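Acyl-CoA thioesterase II TesB2 (Mycobacterium marinum, PDB 3U0A) probably hydrolyses fatty acyl-CoA thioesters to free fatty acids and coenzyme A, as a double-hotdog thioesterase of the C/M/P thioester hydrolase family. Local coordinates at residues Arg35-Leu46 with Ile190-Leu199; His119-Asp130 with Arg229-Asp240. One frame throughout, in Å; residues are numbered along the deposited sequence. Where two conformers were deposited one is given.

Contact 1 of 2, residues Arg35-Leu46 with Ile190-Leu199; sequences RTFGGHVAGQSL and ICALAYMSDL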
loop_
_atom_site.group_PDB
_atom_site.type_symbol
_atom_site.label_atom_id
_atom_site.label_comp_id
_atom_site.label_asym_id
_atom_site.label_seq_id
_atom_site.Cartn_x
_atom_site.Cartn_y
_atom_site.Cartn_z
ATOM N N ARG A 35 0.906 -8.524 18.041
ATOM C CA ARG A 35 0.542 -7.346 17.251
ATOM C C ARG A 35 1.200 -6.082 17.852
ATOM O O ARG A 35 1.615 -5.182 17.113
ATOM C CB ARG A 35 -0.984 -7.217 17.191
ATOM C CG ARG A 35 -1.520 -6.561 15.929
ATOM C CD ARG A 35 -3.056 -6.533 15.915
ATOM N NE ARG A 35 -3.645 -7.567 15.057
ATOM C CZ ARG A 35 -4.923 -7.950 15.097
ATOM N NH1 ARG A 35 -5.787 -7.402 15.953
ATOM N NH2 ARG A 35 -5.359 -8.900 14.275
ATOM N N THR A 36 1.312 -6.049 19.190
ATOM C CA THR A 36 1.953 -4.938 19.916
ATOM C C THR A 36 3.470 -4.831 19.632
ATOM O O THR A 36 3.986 -3.736 19.382
ATOM C CB THR A 36 1.750 -5.095 21.444
ATOM O OG1 THR A 36 0.381 -4.813 21.766
ATOM C CG2 THR A 36 2.669 -4.181 22.246
ATOM N N PHE A 37 4.174 -5.966 19.723
ATOM C CA PHE A 37 5.576 -6.008 19.398
ATOM C C PHE A 37 5.805 -5.614 17.930
ATOM O O PHE A 37 6.657 -4.799 17.641
ATOM C CB PHE A 37 6.172 -7.381 19.704
ATOM C CG PHE A 37 7.662 -7.428 19.569
ATOM C CD1 PHE A 37 8.473 -6.600 20.322
ATOM C CD2 PHE A 37 8.267 -8.273 18.665
ATOM C CE1 PHE A 37 9.879 -6.644 20.195
ATOM C CE2 PHE A 37 9.655 -8.332 18.547
ATOM C CZ PHE A 37 10.464 -7.523 19.311
ATOM N N GLY A 38 5.044 -6.178 17.021
ATOM C CA GLY A 38 5.130 -5.790 15.615
ATOM C C GLY A 38 4.962 -4.300 15.356
ATOM O O GLY A 38 5.728 -3.723 14.619
ATOM N N GLY A 39 3.979 -3.668 15.987
ATOM C CA GLY A 39 3.763 -2.234 15.820
ATOM C C GLY A 39 4.897 -1.369 16.348
ATOM O O GLY A 39 5.227 -0.352 15.754
ATOM N N HIS A 40 5.457 -1.782 17.480
ATOM C CA HIS A 40 6.650 -1.170 18.085
ATOM C C HIS A 40 7.817 -1.210 17.137
ATOM O O HIS A 40 8.380 -0.178 16.786
ATOM C CB HIS A 40 6.999 -1.901 19.398
ATOM C CG HIS A 40 8.014 -1.185 20.277
ATOM N ND1 HIS A 40 7.680 -0.144 21.091
ATOM C CD2 HIS A 40 9.377 -1.422 20.486
ATOM C CE1 HIS A 40 8.780 0.268 21.766
ATOM N NE2 HIS A 40 9.809 -0.507 21.394
ATOM N N VAL A 41 8.141 -2.419 16.696
ATOM C CA VAL A 41 9.250 -2.668 15.807
ATOM C C VAL A 41 9.111 -1.861 14.527
ATOM O O VAL A 41 10.075 -1.302 14.054
ATOM C CB VAL A 41 9.390 -4.189 15.493
ATOM C CG1 VAL A 41 10.417 -4.446 14.399
ATOM C CG2 VAL A 41 9.782 -4.943 16.753
ATOM N N ALA A 42 7.901 -1.788 13.984
ATOM C CA ALA A 42 7.669 -1.065 12.736
ATOM C C ALA A 42 7.907 0.408 12.946
ATOM O O ALA A 42 8.508 1.078 12.112
ATOM C CB ALA A 42 6.260 -1.290 12.244
ATOM N N GLY A 43 7.417 0.902 14.083
ATOM C CA GLY A 43 7.517 2.297 14.429
ATOM C C GLY A 43 8.954 2.666 14.619
ATOM O O GLY A 43 9.394 3.703 14.138
ATOM N N GLN A 44 9.701 1.806 15.308
ATOM C CA GLN A 44 11.099 2.081 15.558
ATOM C C GLN A 44 11.885 1.984 14.259
ATOM O O GLN A 44 12.774 2.799 14.032
ATOM C CB GLN A 44 11.673 1.188 16.659
ATOM C CG GLN A 44 11.220 1.609 18.073
ATOM C CD GLN A 44 12.183 1.180 19.207
ATOM O OE1 GLN A 44 12.412 -0.020 19.457
ATOM N NE2 GLN A 44 12.732 2.161 19.895
ATOM N N SER A 45 11.539 1.050 13.387
ATOM C CA SER A 45 12.142 0.996 12.069
ATOM C C SER A 45 11.980 2.329 11.329
ATOM O O SER A 45 12.909 2.783 10.693
ATOM C CB SER A 45 11.539 -0.134 11.236
ATOM O OG SER A 45 11.632 -1.360 11.892
ATOM N N LEU A 46 10.808 2.951 11.418
ATOM C CA LEU A 46 10.603 4.265 10.774
ATOM C C LEU A 46 11.426 5.369 11.436
ATOM O O LEU A 46 12.037 6.196 10.749
ATOM C CB LEU A 46 9.129 4.680 10.763
ATOM C CG LEU A 46 8.823 6.079 10.236
ATOM C CD1 LEU A 46 9.146 6.246 8.778
ATOM C CD2 LEU A 46 7.380 6.455 10.468
ATOM N N ILE A 190 2.928 10.894 13.978
ATOM C CA ILE A 190 2.891 9.919 12.883
ATOM C C ILE A 190 3.033 8.482 13.445
ATOM O O ILE A 190 2.211 7.625 13.147
ATOM C CB ILE A 190 3.934 10.279 11.781
ATOM C CG1 ILE A 190 3.529 11.569 11.052
ATOM C CG2 ILE A 190 4.015 9.211 10.715
ATOM C CD1 ILE A 190 4.711 12.320 10.457
ATOM N N CYS A 191 4.031 8.268 14.306
ATOM C CA CYS A 191 4.236 6.987 14.977
ATOM C C CYS A 191 3.041 6.571 15.834
ATOM O O CYS A 191 2.648 5.418 15.840
ATOM C CB CYS A 191 5.506 7.014 15.828
ATOM S SG CYS A 191 7.049 6.984 14.870
ATOM N N ALA A 192 2.460 7.521 16.543
ATOM C CA ALA A 192 1.282 7.260 17.348
ATOM C C ALA A 192 0.168 6.704 16.456
ATOM O O ALA A 192 -0.402 5.666 16.762
ATOM C CB ALA A 192 0.836 8.531 18.087
ATOM N N LEU A 193 -0.103 7.384 15.340
ATOM C CA LEU A 193 -1.161 6.977 14.420
ATOM C C LEU A 193 -0.835 5.630 13.748
ATOM O O LEU A 193 -1.731 4.776 13.582
ATOM C CB LEU A 193 -1.417 8.067 13.360
ATOM C CG LEU A 193 -2.428 7.768 12.239
ATOM C CD1 LEU A 193 -3.016 9.047 11.703
ATOM C CD2 LEU A 193 -1.796 7.000 11.097
ATOM N N ALA A 194 0.428 5.459 13.357
ATOM C CA ALA A 194 0.854 4.249 12.670
ATOM C C ALA A 194 0.781 3.059 13.644
ATOM O O ALA A 194 0.385 1.946 13.267
ATOM C CB ALA A 194 2.263 4.416 12.094
ATOM N N TYR A 195 1.122 3.331 14.903
ATOM C CA TYR A 195 1.027 2.339 15.960
ATOM C C TYR A 195 -0.411 1.875 16.203
ATOM O O TYR A 195 -0.711 0.657 16.213
ATOM C CB TYR A 195 1.619 2.907 17.266
ATOM C CG TYR A 195 1.586 1.948 18.434
ATOM C CD1 TYR A 195 2.456 0.898 18.488
ATOM C CD2 TYR A 195 0.655 2.078 19.464
ATOM C CE1 TYR A 195 2.445 0.009 19.536
ATOM C CE2 TYR A 195 0.639 1.192 20.529
ATOM C CZ TYR A 195 1.537 0.154 20.551
ATOM O OH TYR A 195 1.559 -0.766 21.567
ATOM N N MET A 196 -1.313 2.832 16.407
ATOM C CA MET A 196 -2.724 2.469 16.656
ATOM C C MET A 196 -3.364 1.747 15.486
ATOM O O MET A 196 -4.174 0.849 15.702
ATOM C CB MET A 196 -3.560 3.663 17.051
ATOM C CG MET A 196 -3.284 4.115 18.473
ATOM S SD MET A 196 -4.048 3.050 19.697
ATOM C CE MET A 196 -5.796 3.400 19.452
ATOM N N SER A 197 -2.990 2.119 14.249
ATOM C CA SER A 197 -3.474 1.396 13.058
ATOM C C SER A 197 -2.940 -0.046 13.057
ATOM O O SER A 197 -3.684 -0.998 12.900
ATOM C CB SER A 197 -3.099 2.107 11.748
ATOM O OG SER A 197 -3.305 1.277 10.607
ATOM N N ASP A 198 -1.658 -0.203 13.291
ATOM C CA ASP A 198 -1.133 -1.546 13.433
ATOM C C ASP A 198 -1.839 -2.397 14.514
ATOM O O ASP A 198 -1.812 -3.616 14.411
ATOM C CB ASP A 198 0.395 -1.519 13.645
ATOM C CG ASP A 198 1.159 -1.271 12.343
ATOM O OD1 ASP A 198 0.553 -1.442 11.261
ATOM O OD2 ASP A 198 2.347 -0.890 12.404
ATOM N N LEU A 199 -2.456 -1.759 15.526
ATOM C CA LEU A 199 -3.204 -2.486 16.577
ATOM C C LEU A 199 -4.638 -2.721 16.210
ATOM O O LEU A 199 -5.232 -3.639 16.732
ATOM C CB LEU A 199 -3.218 -1.758 17.925
ATOM C CG LEU A 199 -1.871 -1.470 18.568
ATOM C CD1 LEU A 199 -2.011 -1.015 20.018
ATOM C CD2 LEU A 199 -0.929 -2.665 18.476
HETATM O O HOH W 1 3.947 1.321 13.637
#
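Helices 35-46 and 190-199 run nearly antiparallel, their axes 8.9 Å apart at closest approach with 151° between directions, and their backbones come nearest where the CA atoms of Gly39 and Tyr195 lie 5.3 Å apart. Tyr195 lies against the bare backbone there: with CG anti to the backbone N (chi1 -179°), its ring turns an edge to helix 35-46, CD1 standing 4.0 Å from Gly39 C. Farther along, its OH meets the methyl CG2 of Thr36. Leu199 fills in beside it, CD2 3.9 Å from Thr36 CA, while CG of Leu199 lies over one face of the tyrosine ring, toward its rim. Arg35 brings CG to 3.3 Å from Asp198 O, with CD near the oxygens of both Asp198 and Leu199. At the far end Leu46 CD2 reaches Ile190 CG2 and Cys191 SG at 4.4 Å each.

No direct hydrogen bond joins the helices. A water donates to both Gly39 O and Asp198 OD2, at 3.0 Å each, while Asp198 OD1 bonds to His223 ND1 on strand 217-227. Close approach at Gly39 and Gly43 thus packs helices of the two hotdog domains together, with the water as polar link and the buried carboxylate gripped at both oxygens, which fixes its rotation.

Contact 2 of 2, residues His119-Asp130 with Arg229-Asp240; sequences HQDAMPAAPPPD and RGFRADEWLLYD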
loop_
_atom_site.group_PDB
_atom_site.type_symbol
_atom_site.label_atom_id
_atom_site.label_comp_id
_atom_site.label_asym_id
_atom_site.label_seq_id
_atom_site.Cartn_x
_atom_site.Cartn_y
_atom_site.Cartn_z
ATOM N N HIS A 119 -7.317 18.339 -3.287
ATOM C CA HIS A 119 -8.673 17.822 -3.055
ATOM C C HIS A 119 -8.637 16.763 -1.990
ATOM O O HIS A 119 -7.552 16.239 -1.664
ATOM C CB HIS A 119 -9.307 17.267 -4.343
ATOM C CG HIS A 119 -8.545 16.124 -4.963
ATOM N ND1 HIS A 119 -7.709 16.285 -5.982
ATOM C CD2 HIS A 119 -8.553 14.785 -4.676
ATOM C CE1 HIS A 119 -7.199 15.103 -6.314
ATOM N NE2 HIS A 119 -7.720 14.191 -5.518
ATOM N N GLN A 120 -9.817 16.439 -1.443
ATOM C CA GLN A 120 -9.957 15.291 -0.524
ATOM C C GLN A 120 -11.392 14.788 -0.470
ATOM O O GLN A 120 -12.313 15.530 -0.767
ATOM C CB GLN A 120 -9.470 15.636 0.887
ATOM C CG GLN A 120 -10.436 16.464 1.713
ATOM C CD GLN A 120 -9.821 16.979 3.014
ATOM O OE1 GLN A 120 -10.005 16.366 4.081
ATOM N NE2 GLN A 120 -9.106 18.121 2.938
ATOM N N ASP A 121 -11.576 13.526 -0.106
ATOM C CA ASP A 121 -12.911 12.965 0.052
ATOM C C ASP A 121 -13.519 13.576 1.313
ATOM O O ASP A 121 -12.811 13.956 2.245
ATOM C CB ASP A 121 -12.874 11.414 0.185
ATOM C CG ASP A 121 -12.545 10.706 -1.123
ATOM O OD1 ASP A 121 -12.519 11.359 -2.179
ATOM O OD2 ASP A 121 -12.295 9.482 -1.092
ATOM N N ALA A 122 -14.829 13.665 1.338
ATOM C CA ALA A 122 -15.523 14.205 2.489
ATOM C C ALA A 122 -15.459 13.186 3.624
ATOM O O ALA A 122 -15.461 11.962 3.410
ATOM C CB ALA A 122 -16.975 14.540 2.140
ATOM N N MET A 123 -15.386 13.704 4.834
ATOM C CA MET A 123 -15.521 12.878 5.985
ATOM C C MET A 123 -16.877 12.156 5.961
ATOM O O MET A 123 -17.894 12.793 5.787
ATOM C CB MET A 123 -15.441 13.731 7.246
ATOM C CG MET A 123 -15.130 12.884 8.461
ATOM S SD MET A 123 -15.180 13.874 9.927
ATOM C CE MET A 123 -14.912 12.694 11.255
ATOM N N PRO A 124 -16.889 10.830 6.167
ATOM C CA PRO A 124 -18.145 10.111 6.253
ATOM C C PRO A 124 -18.954 10.536 7.472
ATOM O O PRO A 124 -18.393 11.023 8.471
ATOM C CB PRO A 124 -17.727 8.648 6.393
ATOM C CG PRO A 124 -16.426 8.734 7.071
ATOM C CD PRO A 124 -15.755 9.961 6.496
ATOM N N ALA A 125 -20.272 10.388 7.344
ATOM C CA ALA A 125 -21.165 10.595 8.450
ATOM C C ALA A 125 -20.821 9.578 9.523
ATOM O O ALA A 125 -20.928 8.362 9.310
ATOM C CB ALA A 125 -22.621 10.431 8.006
ATOM N N ALA A 126 -20.332 10.081 10.644
ATOM C CA ALA A 126 -20.152 9.282 11.840
ATOM C C ALA A 126 -20.813 10.065 12.977
ATOM O O ALA A 126 -21.102 11.275 12.836
ATOM C CB ALA A 126 -18.681 9.021 12.125
ATOM N N PRO A 127 -21.143 9.365 14.063
ATOM C CA PRO A 127 -21.682 10.093 15.182
ATOM C C PRO A 127 -20.509 10.651 15.964
ATOM O O PRO A 127 -19.408 10.108 15.856
ATOM C CB PRO A 127 -22.443 9.027 15.970
ATOM C CG PRO A 127 -21.835 7.745 15.567
ATOM C CD PRO A 127 -21.355 7.914 14.170
ATOM N N PRO A 128 -20.722 11.743 16.724
ATOM C CA PRO A 128 -19.595 12.239 17.483
ATOM C C PRO A 128 -19.110 11.213 18.513
ATOM O O PRO A 128 -19.867 10.325 18.903
ATOM C CB PRO A 128 -20.152 13.492 18.165
ATOM C CG PRO A 128 -21.220 13.966 17.262
ATOM C CD PRO A 128 -21.801 12.737 16.621
ATOM N N PRO A 129 -17.845 11.315 18.936
ATOM C CA PRO A 129 -17.352 10.351 19.934
ATOM C C PRO A 129 -18.006 10.504 21.304
ATOM O O PRO A 129 -18.154 9.536 22.035
ATOM C CB PRO A 129 -15.860 10.691 20.035
ATOM C CG PRO A 129 -15.759 12.122 19.591
ATOM C CD PRO A 129 -16.831 12.317 18.560
ATOM N N ASP A 130 -18.410 11.730 21.615
ATOM C CA ASP A 130 -18.799 12.030 22.992
ATOM C C ASP A 130 -20.038 11.271 23.451
ATOM O O ASP A 130 -20.152 10.959 24.663
ATOM C CB ASP A 130 -18.918 13.537 23.258
ATOM C CG ASP A 130 -17.704 14.085 23.994
ATOM O OD1 ASP A 130 -16.689 13.349 24.090
ATOM O OD2 ASP A 130 -17.774 15.241 24.475
ATOM N N ARG A 229 -1.604 15.030 5.651
ATOM C CA ARG A 229 -1.745 16.368 6.266
ATOM C C ARG A 229 -1.429 16.263 7.731
ATOM O O ARG A 229 -1.528 15.191 8.321
ATOM C CB ARG A 229 -3.171 16.912 6.104
ATOM C CG ARG A 229 -3.530 17.277 4.680
ATOM C CD ARG A 229 -5.036 17.381 4.514
ATOM N NE ARG A 229 -5.422 17.558 3.113
ATOM C CZ ARG A 229 -5.774 16.586 2.261
ATOM N NH1 ARG A 229 -5.836 15.303 2.625
ATOM N NH2 ARG A 229 -6.065 16.909 1.009
ATOM N N GLY A 230 -1.047 17.373 8.323
ATOM C CA GLY A 230 -0.769 17.396 9.749
ATOM C C GLY A 230 -2.010 17.198 10.599
ATOM O O GLY A 230 -3.123 17.609 10.228
ATOM N N PHE A 231 -1.806 16.565 11.740
ATOM C CA PHE A 231 -2.880 16.277 12.687
ATOM C C PHE A 231 -2.280 16.235 14.095
ATOM O O PHE A 231 -1.085 16.445 14.270
ATOM C CB PHE A 231 -3.511 14.913 12.342
ATOM C CG PHE A 231 -2.541 13.760 12.452
ATOM C CD1 PHE A 231 -1.736 13.410 11.383
ATOM C CD2 PHE A 231 -2.414 13.066 13.646
ATOM C CE1 PHE A 231 -0.830 12.374 11.489
ATOM C CE2 PHE A 231 -1.509 12.034 13.768
ATOM C CZ PHE A 231 -0.712 11.683 12.688
ATOM N N ARG A 232 -3.106 15.928 15.082
ATOM C CA ARG A 232 -2.635 15.660 16.422
ATOM C C ARG A 232 -3.275 14.406 17.006
ATOM O O ARG A 232 -4.500 14.297 17.056
ATOM C CB ARG A 232 -2.955 16.855 17.297
ATOM C CG ARG A 232 -2.028 18.047 17.083
ATOM C CD ARG A 232 -2.015 19.006 18.270
ATOM N NE ARG A 232 -1.479 18.368 19.487
ATOM C CZ ARG A 232 -0.209 18.399 19.889
ATOM N NH1 ARG A 232 0.717 19.041 19.190
ATOM N NH2 ARG A 232 0.133 17.774 21.014
ATOM N N ALA A 233 -2.453 13.455 17.453
ATOM C CA ALA A 233 -2.951 12.215 18.036
ATOM C C ALA A 233 -3.462 12.317 19.465
ATOM O O ALA A 233 -3.957 11.349 19.959
ATOM C CB ALA A 233 -1.889 11.172 17.968
ATOM N N ASP A 234 -3.298 13.461 20.130
ATOM C CA ASP A 234 -3.994 13.735 21.385
ATOM C C ASP A 234 -5.345 14.486 21.186
ATOM O O ASP A 234 -5.958 14.961 22.159
ATOM C CB ASP A 234 -3.096 14.503 22.373
ATOM C CG ASP A 234 -2.400 15.706 21.740
ATOM O OD1 ASP A 234 -2.663 16.007 20.554
ATOM O OD2 ASP A 234 -1.558 16.319 22.426
ATOM N N GLU A 235 -5.795 14.565 19.932
ATOM C CA GLU A 235 -7.132 15.066 19.585
ATOM C C GLU A 235 -7.869 13.968 18.844
ATOM O O GLU A 235 -7.241 13.047 18.335
ATOM C CB GLU A 235 -7.027 16.333 18.720
ATOM C CG GLU A 235 -6.711 17.596 19.531
ATOM C CD GLU A 235 -6.636 18.886 18.697
ATOM O OE1 GLU A 235 -6.834 18.854 17.429
ATOM O OE2 GLU A 235 -6.414 19.955 19.344
ATOM N N TRP A 236 -9.191 14.048 18.779
ATOM C CA TRP A 236 -9.950 12.983 18.148
ATOM C C TRP A 236 -9.581 12.760 16.688
ATOM O O TRP A 236 -9.538 13.714 15.880
ATOM C CB TRP A 236 -11.452 13.223 18.276
ATOM C CG TRP A 236 -11.992 12.976 19.675
ATOM C CD1 TRP A 236 -12.507 13.908 20.554
ATOM C CD2 TRP A 236 -12.108 11.686 20.377
ATOM N NE1 TRP A 236 -12.902 13.308 21.710
ATOM C CE2 TRP A 236 -12.688 11.985 21.676
ATOM C CE3 TRP A 236 -11.786 10.364 20.065
ATOM C CZ2 TRP A 236 -12.924 11.000 22.628
ATOM C CZ3 TRP A 236 -12.025 9.381 21.025
ATOM C CH2 TRP A 236 -12.588 9.702 22.289
ATOM N N LEU A 237 -9.286 11.494 16.376
ATOM C CA LEU A 237 -9.145 10.982 15.011
ATOM C C LEU A 237 -10.239 9.932 14.754
ATOM O O LEU A 237 -10.479 9.058 15.594
ATOM C CB LEU A 237 -7.776 10.335 14.828
ATOM C CG LEU A 237 -6.570 11.205 15.110
ATOM C CD1 LEU A 237 -5.326 10.354 15.221
ATOM C CD2 LEU A 237 -6.426 12.319 14.060
ATOM N N LEU A 238 -10.905 10.028 13.608
ATOM C CA LEU A 238 -11.820 8.987 13.175
ATOM C C LEU A 238 -11.167 8.071 12.155
ATOM O O LEU A 238 -10.669 8.512 11.111
ATOM C CB LEU A 238 -13.064 9.565 12.556
ATOM C CG LEU A 238 -14.022 8.612 11.810
ATOM C CD1 LEU A 238 -14.802 7.740 12.783
ATOM C CD2 LEU A 238 -14.970 9.438 10.976
ATOM N N TYR A 239 -11.173 6.789 12.487
ATOM C CA TYR A 239 -10.664 5.798 11.617
ATOM C C TYR A 239 -11.804 5.151 10.878
ATOM O O TYR A 239 -12.550 4.366 11.438
ATOM C CB TYR A 239 -9.949 4.722 12.381
ATOM C CG TYR A 239 -8.840 4.103 11.593
ATOM C CD1 TYR A 239 -8.700 4.301 10.206
ATOM C CD2 TYR A 239 -7.917 3.298 12.226
ATOM C CE1 TYR A 239 -7.634 3.720 9.503
ATOM C CE2 TYR A 239 -6.857 2.712 11.532
ATOM C CZ TYR A 239 -6.692 2.925 10.195
ATOM O OH TYR A 239 -5.584 2.328 9.616
ATOM N N ASP A 240 -11.910 5.458 9.604
ATOM C CA ASP A 240 -12.913 4.841 8.773
ATOM C C ASP A 240 -12.284 3.654 8.018
ATOM O O ASP A 240 -11.429 3.851 7.159
ATOM C CB ASP A 240 -13.500 5.890 7.839
ATOM C CG ASP A 240 -14.610 5.367 7.018
ATOM O OD1 ASP A 240 -15.360 4.504 7.486
ATOM O OD2 ASP A 240 -14.724 5.828 5.892
#
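The connection between the two halves of the double hotdog passes here: residues 119-130, mostly extended loop, follow strand 101-111 in the chain, and from Pro124 to Pro129 they run alongside residues 236-240 in roughly the opposite direction. At one end Arg229 meets the short strand 119-120. Its NH2 gives a weak hydrogen bond to His119 O (3.1 Å, 133° at the hydrogen), with the oxygen at the guanidinium edge. Gln120 stacks its amide over one face of that guanidinium, the planes 26° apart and NE2 3.7 Å from Arg229 CZ. Both polar ends continue to Leu264, Gln120 OE1 to its N and Arg229 NH1 to its O; Arg229 NH1 also bonds Ser245 OG of the second subunit.

Farther on, Leu238 is the apolar centre. Met123, its chain extended, brings its CE methyl to Leu238 CD2, and Ala126 CB touches the same methyl at 3.9 Å. Pro124 CG rests 3.6 Å from Asp240 OD2, the carboxylate whose OD1 is bonded to Gln173. At the other end Pro129 sits on the indole of Trp236 in a CH-pi contact, CG 3.6 Å from the five-membered-ring centroid and 4° off its normal.

His119 and Gln120 also pair antiparallel with a strand of the second subunit. The whole is a connecting segment lying along one half of a double hotdog, its first residues drawn into the subunit interface.

Contact 1 packs one helix from each hotdog domain together, and contact 2 lays the connecting segment 119-130 along segment 229-240. Their centres are about 19 Å apart, and their segments alternate along the chain. They nevertheless touch through helix 190-199 and segment 229-240: Ser197 OG lies 2.7 Å from Tyr239 OH, a probable hydrogen bond, Leu193 CD1 packs 3.6 Å from Phe231 CZ, and Ala192 CB lies 3.8 Å from Ala233 CB. Helix 190-199 therefore meets helix 35-46 in contact 1 and backs the segment that carries the connection in contact 2. A sodium ion is about 9 Å from the Leu46 side chain.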